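Local coordinates for protein thiol-disulfide isomerase and thioredoxins (Corynebacterium glutamicum, PDB 3LOR) that probably acts as a thioredoxin-fold thiol-disulfide oxidoreductase or isomerase of the TlpA-like family, at residues A[5-10]-A[130-135]; A[9-14]-A[113-118]; A[15-20]-A[97-102]; A[35-40]-A[123-128]. One frame throughout, in Å; residues are numbered along the deposited sequence.

Interaction 1: A[5-10]-A[130-135]; sequences DNAPLL and KGRIRQ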
loop_
_atom_site.group_PDB
_atom_site.type_symbol
_atom_site.label_atom_id
_atom_site.label_comp_id
_atom_site.label_asym_id
_atom_site.label_seq_id
_atom_site.Cartn_x
_atom_site.Cartn_y
_atom_site.Cartn_z
ATOM N N ASP A 5 35.191 -14.961 -11.576
ATOM C CA ASP A 5 36.111 -14.982 -12.702
ATOM C C ASP A 5 35.334 -15.322 -13.961
ATOM O O ASP A 5 35.607 -14.842 -15.035
ATOM C CB ASP A 5 37.253 -15.959 -12.448
ATOM N N ASN A 6 34.350 -16.171 -13.787
ATOM C CA ASN A 6 33.443 -16.540 -14.841
ATOM C C ASN A 6 32.390 -15.512 -15.270
ATOM O O ASN A 6 31.800 -15.635 -16.318
ATOM C CB ASN A 6 32.810 -17.876 -14.502
ATOM C CG ASN A 6 33.841 -18.936 -14.222
ATOM O OD1 ASN A 6 34.913 -18.910 -14.779
ATOM N ND2 ASN A 6 33.522 -19.860 -13.344
ATOM N N ALA A 7 32.132 -14.520 -14.445
ATOM C CA ALA A 7 31.076 -13.591 -14.754
ATOM C C ALA A 7 31.418 -12.702 -15.934
ATOM O O ALA A 7 32.485 -12.188 -16.034
ATOM C CB ALA A 7 30.759 -12.793 -13.582
ATOM N N PRO A 8 30.482 -12.553 -16.833
ATOM C CA PRO A 8 30.609 -11.678 -17.984
ATOM C C PRO A 8 30.473 -10.239 -17.612
ATOM O O PRO A 8 29.759 -9.951 -16.702
ATOM C CB PRO A 8 29.408 -12.060 -18.797
ATOM C CG PRO A 8 28.428 -12.367 -17.810
ATOM C CD PRO A 8 29.120 -13.052 -16.710
ATOM N N LEU A 9 31.138 -9.365 -18.341
ATOM C CA LEU A 9 31.005 -7.933 -18.191
ATOM C C LEU A 9 29.704 -7.431 -18.727
ATOM O O LEU A 9 29.188 -7.959 -19.650
ATOM C CB LEU A 9 32.131 -7.217 -18.889
ATOM C CG LEU A 9 33.552 -7.473 -18.447
ATOM C CD1 LEU A 9 34.470 -7.100 -19.508
ATOM C CD2 LEU A 9 33.872 -6.701 -17.263
ATOM N N LEU A 10 29.196 -6.372 -18.162
ATOM C CA LEU A 10 28.030 -5.768 -18.708
ATOM C C LEU A 10 28.370 -5.035 -19.999
ATOM O O LEU A 10 29.223 -4.205 -20.025
ATOM C CB LEU A 10 27.467 -4.821 -17.687
ATOM C CG LEU A 10 26.311 -3.951 -18.072
ATOM C CD1 LEU A 10 25.119 -4.760 -18.211
ATOM C CD2 LEU A 10 26.100 -2.927 -17.073
ATOM N N LYS A 130 33.343 -3.286 -10.754
ATOM C CA LYS A 130 34.214 -3.600 -11.874
ATOM C C LYS A 130 33.471 -3.867 -13.167
ATOM O O LYS A 130 34.057 -4.243 -14.130
ATOM C CB LYS A 130 35.182 -4.721 -11.575
ATOM C CG LYS A 130 35.476 -4.889 -10.174
ATOM C CD LYS A 130 36.898 -4.720 -9.910
ATOM C CE LYS A 130 37.337 -5.643 -8.804
ATOM N NZ LYS A 130 38.626 -5.310 -8.193
ATOM N N GLY A 131 32.178 -3.621 -13.173
ATOM C CA GLY A 131 31.373 -3.795 -14.347
ATOM C C GLY A 131 30.932 -5.184 -14.680
ATOM O O GLY A 131 30.551 -5.475 -15.754
ATOM N N ARG A 132 30.941 -6.062 -13.728
ATOM C CA ARG A 132 30.535 -7.385 -14.077
ATOM C C ARG A 132 29.169 -7.765 -13.557
ATOM O O ARG A 132 28.804 -7.354 -12.516
ATOM C CB ARG A 132 31.652 -8.392 -13.837
ATOM C CG ARG A 132 31.846 -8.865 -12.504
ATOM C CD ARG A 132 33.308 -9.124 -12.243
ATOM N NE ARG A 132 33.629 -8.623 -10.932
ATOM C CZ ARG A 132 34.648 -8.987 -10.179
ATOM N NH1 ARG A 132 35.528 -9.870 -10.584
ATOM N NH2 ARG A 132 34.789 -8.443 -9.001
ATOM N N ILE A 133 28.406 -8.486 -14.344
ATOM C CA ILE A 133 27.045 -8.813 -14.012
ATOM C C ILE A 133 26.984 -9.782 -12.860
ATOM O O ILE A 133 27.629 -10.789 -12.860
ATOM C CB ILE A 133 26.339 -9.362 -15.227
ATOM C CG1 ILE A 133 26.146 -8.258 -16.225
ATOM C CG2 ILE A 133 24.993 -9.923 -14.894
ATOM C CD1 ILE A 133 25.964 -8.715 -17.513
ATOM N N ARG A 134 26.228 -9.416 -11.854
ATOM C CA ARG A 134 26.130 -10.219 -10.674
ATOM C C ARG A 134 24.770 -10.792 -10.384
ATOM O O ARG A 134 24.668 -11.775 -9.718
ATOM C CB ARG A 134 26.664 -9.455 -9.487
ATOM C CG ARG A 134 28.029 -8.936 -9.693
ATOM C CD ARG A 134 29.073 -9.946 -9.431
ATOM N NE ARG A 134 29.023 -10.417 -8.070
ATOM C CZ ARG A 134 29.660 -9.860 -7.060
ATOM N NH1 ARG A 134 30.420 -8.829 -7.250
ATOM N NH2 ARG A 134 29.536 -10.356 -5.867
ATOM N N GLN A 135 23.729 -10.153 -10.869
ATOM C CA GLN A 135 22.381 -10.653 -10.765
ATOM C C GLN A 135 21.560 -10.308 -11.955
ATOM O O GLN A 135 21.665 -9.247 -12.441
ATOM C CB GLN A 135 21.686 -10.035 -9.582
ATOM C CG GLN A 135 22.147 -10.501 -8.284
ATOM C CD GLN A 135 21.527 -11.788 -7.871
ATOM O OE1 GLN A 135 20.437 -12.128 -8.259
ATOM N NE2 GLN A 135 22.226 -12.500 -7.064
#
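Ile133 N donates to Pro8 O (3.1 Å) and Leu10 N to Gly131 O (2.9 Å), two nearly straight backbone hydrogen bonds that join the N-terminal segment 5-10 to the edge of the sheet at 130-135. They flank Leu9 and Arg132 and make a single beta bridge between those two residues. The bond acceptor Gly131 O also takes a CA-H...O contact from Leu9 CA at 3.5 Å. Strand 133-138 is, within this chain, the outermost strand of the thioredoxin-like sheet on this side, and the N-terminal segment runs across its start, the two chain directions standing 97° apart.

Apolar packing is centred on Ile133. Its CG1 branch lies beside the backbone N (chi1 -70°), which carries CD1 up to Leu10 CA at 3.8 Å and within 4.4 Å of Pro8 CG, a looser contact. Leu10 crosses this branch at about a right angle, its CB 4.0 Å from Ile133 CG1. Beyond the bridge, Ala7 CB rests 3.8 Å from Ile133 O. The aliphatic base of Arg132 lies near Ala7 and Leu9, while its guanidinium group turns away to a salt bridge with Asp128.

Interaction 2: A[9-14]-A[113-118]; sequences LLELDV and MKKYRL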
loop_
_atom_site.group_PDB
_atom_site.type_symbol
_atom_site.label_atom_id
_atom_site.label_comp_id
_atom_site.label_asym_id
_atom_site.label_seq_id
_atom_site.Cartn_x
_atom_site.Cartn_y
_atom_site.Cartn_z
ATOM N N LEU A 9 31.138 -9.365 -18.341
ATOM C CA LEU A 9 31.005 -7.933 -18.191
ATOM C C LEU A 9 29.704 -7.431 -18.727
ATOM O O LEU A 9 29.188 -7.959 -19.650
ATOM C CB LEU A 9 32.131 -7.217 -18.889
ATOM C CG LEU A 9 33.552 -7.473 -18.447
ATOM C CD1 LEU A 9 34.470 -7.100 -19.508
ATOM C CD2 LEU A 9 33.872 -6.701 -17.263
ATOM N N LEU A 10 29.196 -6.372 -18.162
ATOM C CA LEU A 10 28.030 -5.768 -18.708
ATOM C C LEU A 10 28.370 -5.035 -19.999
ATOM O O LEU A 10 29.223 -4.205 -20.025
ATOM C CB LEU A 10 27.467 -4.821 -17.687
ATOM C CG LEU A 10 26.311 -3.951 -18.072
ATOM C CD1 LEU A 10 25.119 -4.760 -18.211
ATOM C CD2 LEU A 10 26.100 -2.927 -17.073
ATOM N N GLU A 11 27.682 -5.403 -21.065
ATOM C CA GLU A 11 27.789 -4.767 -22.353
ATOM C C GLU A 11 26.435 -4.520 -22.984
ATOM O O GLU A 11 25.869 -5.380 -23.615
ATOM C CB GLU A 11 28.633 -5.591 -23.308
ATOM C CG GLU A 11 29.853 -6.220 -22.753
ATOM C CD GLU A 11 31.037 -5.316 -22.807
ATOM O OE1 GLU A 11 32.148 -5.762 -22.586
ATOM O OE2 GLU A 11 30.831 -4.151 -23.067
ATOM N N LEU A 12 25.927 -3.326 -22.822
ATOM C CA LEU A 12 24.692 -2.973 -23.439
ATOM C C LEU A 12 24.895 -2.830 -24.923
ATOM O O LEU A 12 25.860 -2.265 -25.316
ATOM C CB LEU A 12 24.218 -1.668 -22.855
ATOM C CG LEU A 12 23.913 -1.682 -21.373
ATOM C CD1 LEU A 12 23.337 -0.440 -20.909
ATOM C CD2 LEU A 12 23.026 -2.797 -21.060
ATOM N N ASP A 13 23.999 -3.353 -25.746
ATOM C CA ASP A 13 24.021 -3.042 -27.158
ATOM C C ASP A 13 22.924 -2.035 -27.378
ATOM O O ASP A 13 21.787 -2.351 -27.262
ATOM C CB ASP A 13 23.776 -4.259 -28.046
ATOM C CG ASP A 13 24.758 -5.389 -27.845
ATOM O OD1 ASP A 13 25.947 -5.207 -27.672
ATOM O OD2 ASP A 13 24.304 -6.512 -27.890
ATOM N N VAL A 14 23.287 -0.809 -27.689
ATOM C CA VAL A 14 22.327 0.275 -27.735
ATOM C C VAL A 14 22.107 0.918 -29.091
ATOM O O VAL A 14 23.024 1.390 -29.686
ATOM C CB VAL A 14 22.817 1.361 -26.811
ATOM C CG1 VAL A 14 21.979 2.548 -26.846
ATOM C CG2 VAL A 14 23.015 0.834 -25.472
HETATM N N MSE A 113 18.717 -8.074 -24.948
HETATM C CA MSE A 113 17.796 -9.025 -24.397
HETATM C C MSE A 113 18.106 -10.463 -24.795
HETATM O O MSE A 113 18.038 -11.335 -23.986
HETATM C CB MSE A 113 16.369 -8.638 -24.783
HETATM C CG MSE A 113 15.259 -9.619 -24.417
HETATM SE SE MSE A 113 13.477 -8.920 -24.463
HETATM C CE MSE A 113 12.625 -10.461 -24.438
ATOM N N LYS A 114 18.445 -10.677 -26.052
ATOM C CA LYS A 114 18.898 -11.956 -26.560
ATOM C C LYS A 114 20.190 -12.408 -25.930
ATOM O O LYS A 114 20.326 -13.497 -25.483
ATOM C CB LYS A 114 19.167 -11.823 -28.040
ATOM C CG LYS A 114 18.746 -12.968 -28.895
ATOM C CD LYS A 114 19.090 -14.302 -28.357
ATOM C CE LYS A 114 19.186 -15.315 -29.442
ATOM N NZ LYS A 114 18.400 -16.470 -29.107
ATOM N N LYS A 115 21.128 -11.503 -25.869
ATOM C CA LYS A 115 22.448 -11.778 -25.397
ATOM C C LYS A 115 22.419 -12.288 -23.963
ATOM O O LYS A 115 23.105 -13.202 -23.631
ATOM C CB LYS A 115 23.225 -10.479 -25.479
ATOM C CG LYS A 115 24.643 -10.537 -25.191
ATOM C CD LYS A 115 25.181 -9.163 -24.768
ATOM C CE LYS A 115 25.740 -8.427 -25.895
ATOM N NZ LYS A 115 26.635 -7.352 -25.518
ATOM N N TYR A 116 21.606 -11.700 -23.113
ATOM C CA TYR A 116 21.571 -12.112 -21.744
ATOM C C TYR A 116 20.438 -13.051 -21.471
ATOM O O TYR A 116 20.182 -13.427 -20.356
ATOM C CB TYR A 116 21.570 -10.918 -20.812
ATOM C CG TYR A 116 22.808 -10.087 -20.941
ATOM C CD1 TYR A 116 24.049 -10.650 -20.878
ATOM C CD2 TYR A 116 22.728 -8.753 -21.167
ATOM C CE1 TYR A 116 25.135 -9.904 -21.002
ATOM C CE2 TYR A 116 23.800 -8.018 -21.292
ATOM C CZ TYR A 116 24.996 -8.578 -21.219
ATOM O OH TYR A 116 26.063 -7.815 -21.350
ATOM N N ARG A 117 19.752 -13.393 -22.529
ATOM C CA ARG A 117 18.632 -14.283 -22.459
ATOM C C ARG A 117 17.573 -13.957 -21.415
ATOM O O ARG A 117 17.165 -14.788 -20.676
ATOM C CB ARG A 117 19.019 -15.760 -22.547
ATOM C CG ARG A 117 19.614 -16.375 -21.361
ATOM C CD ARG A 117 20.288 -17.700 -21.699
ATOM N NE ARG A 117 21.490 -17.520 -22.495
ATOM C CZ ARG A 117 22.045 -18.451 -23.257
ATOM N NH1 ARG A 117 23.122 -18.168 -23.945
ATOM N NH2 ARG A 117 21.525 -19.661 -23.339
ATOM N N LEU A 118 17.129 -12.715 -21.411
ATOM C CA LEU A 118 16.071 -12.306 -20.547
ATOM C C LEU A 118 14.774 -12.984 -20.881
ATOM O O LEU A 118 14.452 -13.190 -21.999
ATOM C CB LEU A 118 15.913 -10.793 -20.542
ATOM C CG LEU A 118 17.176 -9.983 -20.447
ATOM C CD1 LEU A 118 16.891 -8.555 -20.560
ATOM C CD2 LEU A 118 17.945 -10.268 -19.197
#
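Lys115 and Tyr116 extend from the end of helix 111-115 toward the chain at 9-14, and each delivers a polar end to its backbone. The tyrosine hydroxyl accepts Glu11 N at 2.9 Å, with an angle of 161° at the hydrogen. The lysine is bent at chi3 (-94°) and its CD lies over one face of the Tyr116 ring, 3.6 Å above the plane and toward the rim, so the two neighbouring side chains travel together to the same stretch of backbone.

At its end, Lys115 NZ is gripped twice. It donates to Glu11 O at 2.8 Å, from a position tilted out of the carbonyl plane, and forms a salt bridge with Asp13 OD1 at 3.1 Å, meeting that oxygen from above the carboxylate plane. Asp13 and Lys115 approach from opposite directions, and Lys115 CE lies 3.1 Å from Asp13 OD2; that second oxygen has its hydrogen-bonding partner in Ser111 OG. The one carboxylate thus meets side chains from the first and the last residue of this short helix, while Thr112 OG1 holds Asp13 N.

The helix closes in a Schellman motif, with Arg117 at positive phi and Leu118 N bonded back to Met113 O at 3.1 Å. Glu11, Leu12 and Asp13 have been seen to bind calcium in this protein, though none is bound to this chain; Lys115 grips two of them, Glu11 through its carbonyl and Asp13 through its carboxylate.

Interaction 3: A[15-20]-A[97-102]; sequences QEWVNH and PVAVDM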
loop_
_atom_site.group_PDB
_atom_site.type_symbol
_atom_site.label_atom_id
_atom_site.label_comp_id
_atom_site.label_asym_id
_atom_site.label_seq_id
_atom_site.Cartn_x
_atom_site.Cartn_y
_atom_site.Cartn_z
ATOM N N GLN A 15 20.884 0.941 -29.585
ATOM C CA GLN A 15 20.592 1.730 -30.763
ATOM C C GLN A 15 20.714 3.226 -30.548
ATOM O O GLN A 15 21.312 3.895 -31.339
ATOM C CB GLN A 15 19.240 1.368 -31.346
ATOM C CG GLN A 15 18.643 2.344 -32.316
ATOM C CD GLN A 15 17.319 1.893 -32.866
ATOM O OE1 GLN A 15 16.321 1.978 -32.222
ATOM N NE2 GLN A 15 17.319 1.418 -34.069
ATOM N N GLU A 16 20.150 3.748 -29.485
ATOM C CA GLU A 16 20.338 5.140 -29.158
ATOM C C GLU A 16 20.053 5.463 -27.707
ATOM O O GLU A 16 19.323 4.767 -27.069
ATOM C CB GLU A 16 19.454 5.998 -30.046
ATOM C CG GLU A 16 18.019 5.619 -29.976
ATOM C CD GLU A 16 17.160 6.358 -30.939
ATOM O OE1 GLU A 16 16.784 5.756 -31.950
ATOM O OE2 GLU A 16 16.841 7.525 -30.680
ATOM N N TRP A 17 20.622 6.547 -27.219
ATOM C CA TRP A 17 20.296 7.046 -25.913
ATOM C C TRP A 17 19.329 8.222 -26.037
ATOM O O TRP A 17 19.618 9.234 -26.567
ATOM C CB TRP A 17 21.538 7.451 -25.160
ATOM C CG TRP A 17 22.470 6.401 -24.738
ATOM C CD1 TRP A 17 23.483 5.893 -25.450
ATOM C CD2 TRP A 17 22.516 5.764 -23.478
ATOM N NE1 TRP A 17 24.148 4.972 -24.739
ATOM C CE2 TRP A 17 23.577 4.875 -23.508
ATOM C CE3 TRP A 17 21.749 5.848 -22.331
ATOM C CZ2 TRP A 17 23.891 4.083 -22.439
ATOM C CZ3 TRP A 17 22.058 5.094 -21.305
ATOM C CH2 TRP A 17 23.110 4.205 -21.350
ATOM N N VAL A 18 18.132 8.000 -25.590
ATOM C CA VAL A 18 17.014 8.875 -25.787
ATOM C C VAL A 18 16.963 10.234 -25.094
ATOM O O VAL A 18 16.456 11.167 -25.634
ATOM C CB VAL A 18 15.745 8.092 -25.614
ATOM C CG1 VAL A 18 14.738 8.876 -24.962
ATOM C CG2 VAL A 18 15.296 7.573 -26.937
ATOM N N ASN A 19 17.463 10.294 -23.880
ATOM C CA ASN A 19 17.336 11.428 -22.991
ATOM C C ASN A 19 18.604 11.899 -22.336
ATOM O O ASN A 19 18.556 12.558 -21.336
ATOM C CB ASN A 19 16.367 11.050 -21.890
ATOM C CG ASN A 19 16.914 9.971 -20.970
ATOM O OD1 ASN A 19 17.770 9.215 -21.323
ATOM N ND2 ASN A 19 16.400 9.918 -19.803
ATOM N N HIS A 20 19.733 11.442 -22.828
ATOM C CA HIS A 20 20.967 11.662 -22.146
ATOM C C HIS A 20 22.095 11.381 -23.067
ATOM O O HIS A 20 21.956 10.659 -23.990
ATOM C CB HIS A 20 21.039 10.681 -20.999
ATOM C CG HIS A 20 22.074 10.989 -19.976
ATOM N ND1 HIS A 20 23.367 10.558 -20.084
ATOM C CD2 HIS A 20 21.998 11.643 -18.803
ATOM C CE1 HIS A 20 24.049 10.953 -19.034
ATOM N NE2 HIS A 20 23.240 11.610 -18.240
ATOM N N PRO A 97 19.041 7.966 -17.179
ATOM C CA PRO A 97 19.297 7.740 -18.591
ATOM C C PRO A 97 18.614 6.482 -19.150
ATOM O O PRO A 97 18.589 5.451 -18.551
ATOM C CB PRO A 97 20.800 7.642 -18.653
ATOM C CG PRO A 97 21.265 7.980 -17.385
ATOM C CD PRO A 97 20.257 7.899 -16.396
ATOM N N VAL A 98 18.019 6.637 -20.303
ATOM C CA VAL A 98 17.285 5.592 -20.932
ATOM C C VAL A 98 17.880 5.271 -22.273
ATOM O O VAL A 98 18.083 6.124 -23.069
ATOM C CB VAL A 98 15.871 5.992 -21.131
ATOM C CG1 VAL A 98 15.138 4.943 -21.750
ATOM C CG2 VAL A 98 15.269 6.422 -19.884
ATOM N N ALA A 99 18.136 4.013 -22.501
ATOM C CA ALA A 99 18.619 3.553 -23.759
ATOM C C ALA A 99 17.642 2.621 -24.406
ATOM O O ALA A 99 16.892 1.953 -23.769
ATOM C CB ALA A 99 19.911 2.889 -23.607
ATOM N N VAL A 100 17.692 2.591 -25.706
ATOM C CA VAL A 100 16.903 1.735 -26.522
ATOM C C VAL A 100 17.793 0.562 -26.954
ATOM O O VAL A 100 18.808 0.749 -27.539
ATOM C CB VAL A 100 16.455 2.540 -27.730
ATOM C CG1 VAL A 100 15.750 1.716 -28.739
ATOM C CG2 VAL A 100 15.640 3.705 -27.313
ATOM N N ASP A 101 17.373 -0.641 -26.638
ATOM C CA ASP A 101 18.053 -1.877 -26.966
ATOM C C ASP A 101 18.134 -2.030 -28.484
ATOM O O ASP A 101 17.191 -1.832 -29.162
ATOM C CB ASP A 101 17.285 -3.026 -26.293
ATOM C CG ASP A 101 18.012 -4.370 -26.313
ATOM O OD1 ASP A 101 19.080 -4.477 -26.863
ATOM O OD2 ASP A 101 17.458 -5.332 -25.807
HETATM N N MSE A 102 19.288 -2.360 -29.006
HETATM C CA MSE A 102 19.464 -2.465 -30.424
HETATM C C MSE A 102 18.658 -3.582 -31.001
HETATM O O MSE A 102 18.701 -4.692 -30.563
HETATM C CB MSE A 102 20.918 -2.709 -30.743
HETATM C CG MSE A 102 21.193 -2.964 -32.217
HETATM SE SE MSE A 102 21.134 -1.360 -33.180
HETATM C CE MSE A 102 22.778 -0.803 -32.632
#
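With its CG beside the backbone N (chi1 -68°), Trp17 swings its indole across to the neighbouring strand and lays the six-membered ring over Ala99. The methyl group CB stands 3.8 Å from the ring centroid and 13° off its normal, a CH-pi contact over the face; CZ3 also reaches Pro97 CB. Asn19 carries CG between its backbone N and carbonyl carbon (chi1 68°), which turns the amide toward strand 98-101: OD1 accepts Val98 N at 2.8 Å, the donor tilted from the carbonyl plane. A side chain therefore takes over from the backbone where strand 14-17 has ended, and Asn19 ND2 is held in turn by Phe96 O.

His20 offers a ring face to Pro97, whose CG sits over the ring centre at 4.0 Å. The proline is thus met by two aromatic side chains. At the other end of the contact, Met102, a selenomethionine, brings SE to 3.8 Å from Gln15 CB.

Main-chain bonds join the antiparallel chains: Val100 N to Glu16 O at 3.0 Å, Val18 N to Val98 O at 3.1 Å, and a more bent one from Gln15 N to Val100 O. Trp17 and Ala99 form the non-hydrogen-bonded pair.

Strand 14-17 is an outermost strand of the sheet within this chain, with strand 98-101 lying between it and strand 65-71. Trp17 also touches Ile68 and Leu23, whereas Val18 and Val98 pack on Ile89 of helix 82-91, which covers the other face.

Interaction 4: A[35-40]-A[123-128]; sequences VEVFQM and SIILAD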
loop_
_atom_site.group_PDB
_atom_site.type_symbol
_atom_site.label_atom_id
_atom_site.label_comp_id
_atom_site.label_asym_id
_atom_site.label_seq_id
_atom_site.Cartn_x
_atom_site.Cartn_y
_atom_site.Cartn_z
ATOM N N VAL A 35 20.413 -1.868 -14.102
ATOM C CA VAL A 35 19.771 -1.697 -15.364
ATOM C C VAL A 35 18.362 -2.213 -15.307
ATOM O O VAL A 35 18.144 -3.354 -15.046
ATOM C CB VAL A 35 20.534 -2.404 -16.502
ATOM C CG1 VAL A 35 19.950 -2.111 -17.782
ATOM C CG2 VAL A 35 21.965 -2.062 -16.493
ATOM N N GLU A 36 17.419 -1.339 -15.566
ATOM C CA GLU A 36 16.030 -1.681 -15.580
ATOM C C GLU A 36 15.574 -1.915 -17.004
ATOM O O GLU A 36 15.460 -1.021 -17.759
ATOM C CB GLU A 36 15.219 -0.576 -14.907
ATOM C CG GLU A 36 13.762 -0.835 -14.746
ATOM C CD GLU A 36 13.413 -1.839 -13.645
ATOM O OE1 GLU A 36 12.545 -2.654 -13.849
ATOM O OE2 GLU A 36 13.995 -1.802 -12.572
ATOM N N VAL A 37 15.296 -3.152 -17.328
ATOM C CA VAL A 37 14.871 -3.547 -18.645
ATOM C C VAL A 37 13.356 -3.549 -18.734
ATOM O O VAL A 37 12.708 -4.250 -18.031
ATOM C CB VAL A 37 15.427 -4.935 -18.986
ATOM C CG1 VAL A 37 15.168 -5.287 -20.374
ATOM C CG2 VAL A 37 16.843 -5.007 -18.745
ATOM N N PHE A 38 12.801 -2.715 -19.580
ATOM C CA PHE A 38 11.383 -2.494 -19.565
ATOM C C PHE A 38 10.722 -2.340 -20.912
ATOM O O PHE A 38 11.358 -2.084 -21.882
ATOM C CB PHE A 38 11.040 -1.300 -18.696
ATOM C CG PHE A 38 11.381 -0.004 -19.305
ATOM C CD1 PHE A 38 10.406 0.802 -19.785
ATOM C CD2 PHE A 38 12.680 0.402 -19.409
ATOM C CE1 PHE A 38 10.723 1.965 -20.333
ATOM C CE2 PHE A 38 12.988 1.566 -19.959
ATOM C CZ PHE A 38 12.028 2.352 -20.427
ATOM N N GLN A 39 9.418 -2.484 -20.920
ATOM C CA GLN A 39 8.590 -2.070 -22.028
ATOM C C GLN A 39 7.659 -1.000 -21.496
ATOM O O GLN A 39 7.177 -1.109 -20.410
ATOM C CB GLN A 39 7.810 -3.237 -22.640
ATOM C CG GLN A 39 8.523 -3.960 -23.727
ATOM C CD GLN A 39 7.747 -5.072 -24.369
ATOM O OE1 GLN A 39 8.075 -5.483 -25.438
ATOM N NE2 GLN A 39 6.728 -5.552 -23.726
HETATM N N MSE A 40 7.421 0.034 -22.268
HETATM C CA MSE A 40 6.580 1.128 -21.827
HETATM C C MSE A 40 5.136 0.746 -21.571
HETATM O O MSE A 40 4.464 1.409 -20.872
HETATM C CB MSE A 40 6.685 2.344 -22.744
HETATM C CG MSE A 40 6.392 2.109 -24.197
HETATM SE SE MSE A 40 6.523 3.611 -25.307
HETATM C CE MSE A 40 5.236 4.629 -24.484
ATOM N N SER A 123 12.844 -6.771 -16.193
ATOM C CA SER A 123 14.004 -7.422 -15.679
ATOM C C SER A 123 14.965 -6.431 -15.076
ATOM O O SER A 123 15.007 -5.314 -15.455
ATOM C CB SER A 123 14.699 -8.214 -16.751
ATOM O OG SER A 123 14.058 -9.405 -16.963
ATOM N N ILE A 124 15.744 -6.888 -14.126
ATOM C CA ILE A 124 16.834 -6.122 -13.603
ATOM C C ILE A 124 18.155 -6.797 -13.828
ATOM O O ILE A 124 18.263 -7.965 -13.718
ATOM C CB ILE A 124 16.642 -5.802 -12.148
ATOM C CG1 ILE A 124 15.324 -5.128 -11.950
ATOM C CG2 ILE A 124 17.585 -4.807 -11.699
ATOM C CD1 ILE A 124 15.186 -4.593 -10.628
ATOM N N ILE A 125 19.139 -6.027 -14.194
ATOM C CA ILE A 125 20.467 -6.485 -14.238
ATOM C C ILE A 125 21.256 -5.623 -13.275
ATOM O O ILE A 125 21.241 -4.421 -13.379
ATOM C CB ILE A 125 21.042 -6.357 -15.660
ATOM C CG1 ILE A 125 20.228 -7.136 -16.668
ATOM C CG2 ILE A 125 22.440 -6.785 -15.714
ATOM C CD1 ILE A 125 20.603 -6.873 -18.026
ATOM N N LEU A 126 21.950 -6.262 -12.354
ATOM C CA LEU A 126 22.903 -5.590 -11.499
ATOM C C LEU A 126 24.317 -5.939 -11.835
ATOM O O LEU A 126 24.638 -7.054 -11.989
ATOM C CB LEU A 126 22.656 -5.880 -10.044
ATOM C CG LEU A 126 21.266 -5.679 -9.507
ATOM C CD1 LEU A 126 21.126 -6.266 -8.195
ATOM C CD2 LEU A 126 20.843 -4.287 -9.522
ATOM N N ALA A 127 25.136 -4.934 -11.983
ATOM C CA ALA A 127 26.551 -5.101 -12.147
ATOM C C ALA A 127 27.305 -4.436 -11.024
ATOM O O ALA A 127 26.861 -3.490 -10.455
ATOM C CB ALA A 127 26.996 -4.584 -13.446
ATOM N N ASP A 128 28.463 -4.982 -10.718
ATOM C CA ASP A 128 29.322 -4.470 -9.669
ATOM C C ASP A 128 30.226 -3.326 -10.091
ATOM O O ASP A 128 30.183 -2.895 -11.175
ATOM C CB ASP A 128 30.092 -5.570 -8.950
ATOM C CG ASP A 128 31.057 -6.297 -9.831
ATOM O OD1 ASP A 128 31.255 -7.467 -9.616
ATOM O OD2 ASP A 128 31.609 -5.725 -10.744
#
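Glu36 lays its carboxylate against the side chain of Ile124, OE2 coming to 3.6 Å from CD1 and equally close to CG1. The glutamate leaves with CG opposite the backbone N (chi1 -175°) and then bends at chi2 (74°), which turns the acid group back across the neighbouring strand; the two side chains meet at a slant. They belong to a non-hydrogen-bonded pair and share the face of the sheet lined by helix 43-59, where Glu36 touches Ala53 and Ile124 touches Gln52.

On the other face lie Val35, Ile125, Val37 and Ser123. Val35 and Ile125 meet CB to CB at 4.1 Å, and Val37 CG2 approaches Ile125 CD1 at 4.3 Å. Val37 and Ser123 come together through their CB atoms, the serine hydroxyl being engaged by Gly120 O.

The axes of segments 35-38 and 123-127 approach to 4.8 Å, their directions 158° apart, hence antiparallel. Val35 and Ile125 exchange two bonds, Val35 N to Ile125 O at 2.8 Å and Ile125 N to Val35 O at 3.0 Å. Val37 and Ser123 do the same; Ser123 N reaches a lone pair of Val37 O in the carbonyl plane. Ile124 CA adds a CA-H...O contact to Val35 O. Strands 32-38 and 123-127 are neighbours inside the thioredoxin-fold sheet, and strand 32-38 runs on toward the probable CxxC at the start of helix 43-59 (Cys42, Cys45).

The chemistry is one of regular backbone bonding within the sheet, flanked by mostly aliphatic side chains, with the Glu36 carboxylate buried against Ile124 near the likely CxxC residues without touching them.

The N-terminal chain links three of the contacts in succession. Interactions 1 and 2 share Leu9 and Leu10, and Ile133 CD1 touches Tyr116 CE1 at 3.8 Å; interaction 2 then passes to interaction 3 through Asp13 O, a probable hydrogen-bond acceptor for Met102 N at 3.0 Å. Interaction 4 lies in the core, its centre about 10 Å from that of interaction 2 and about 14 Å from that of interaction 1, which it meets through the Arg134-Asp128 salt bridge. Interactions 1 and 3 stand at opposite edges of one sheet, centres about 21 Å apart. The calcium-binding residues belong to interaction 2, while the probable CxxC site lies near Glu36 of interaction 4 without touching it.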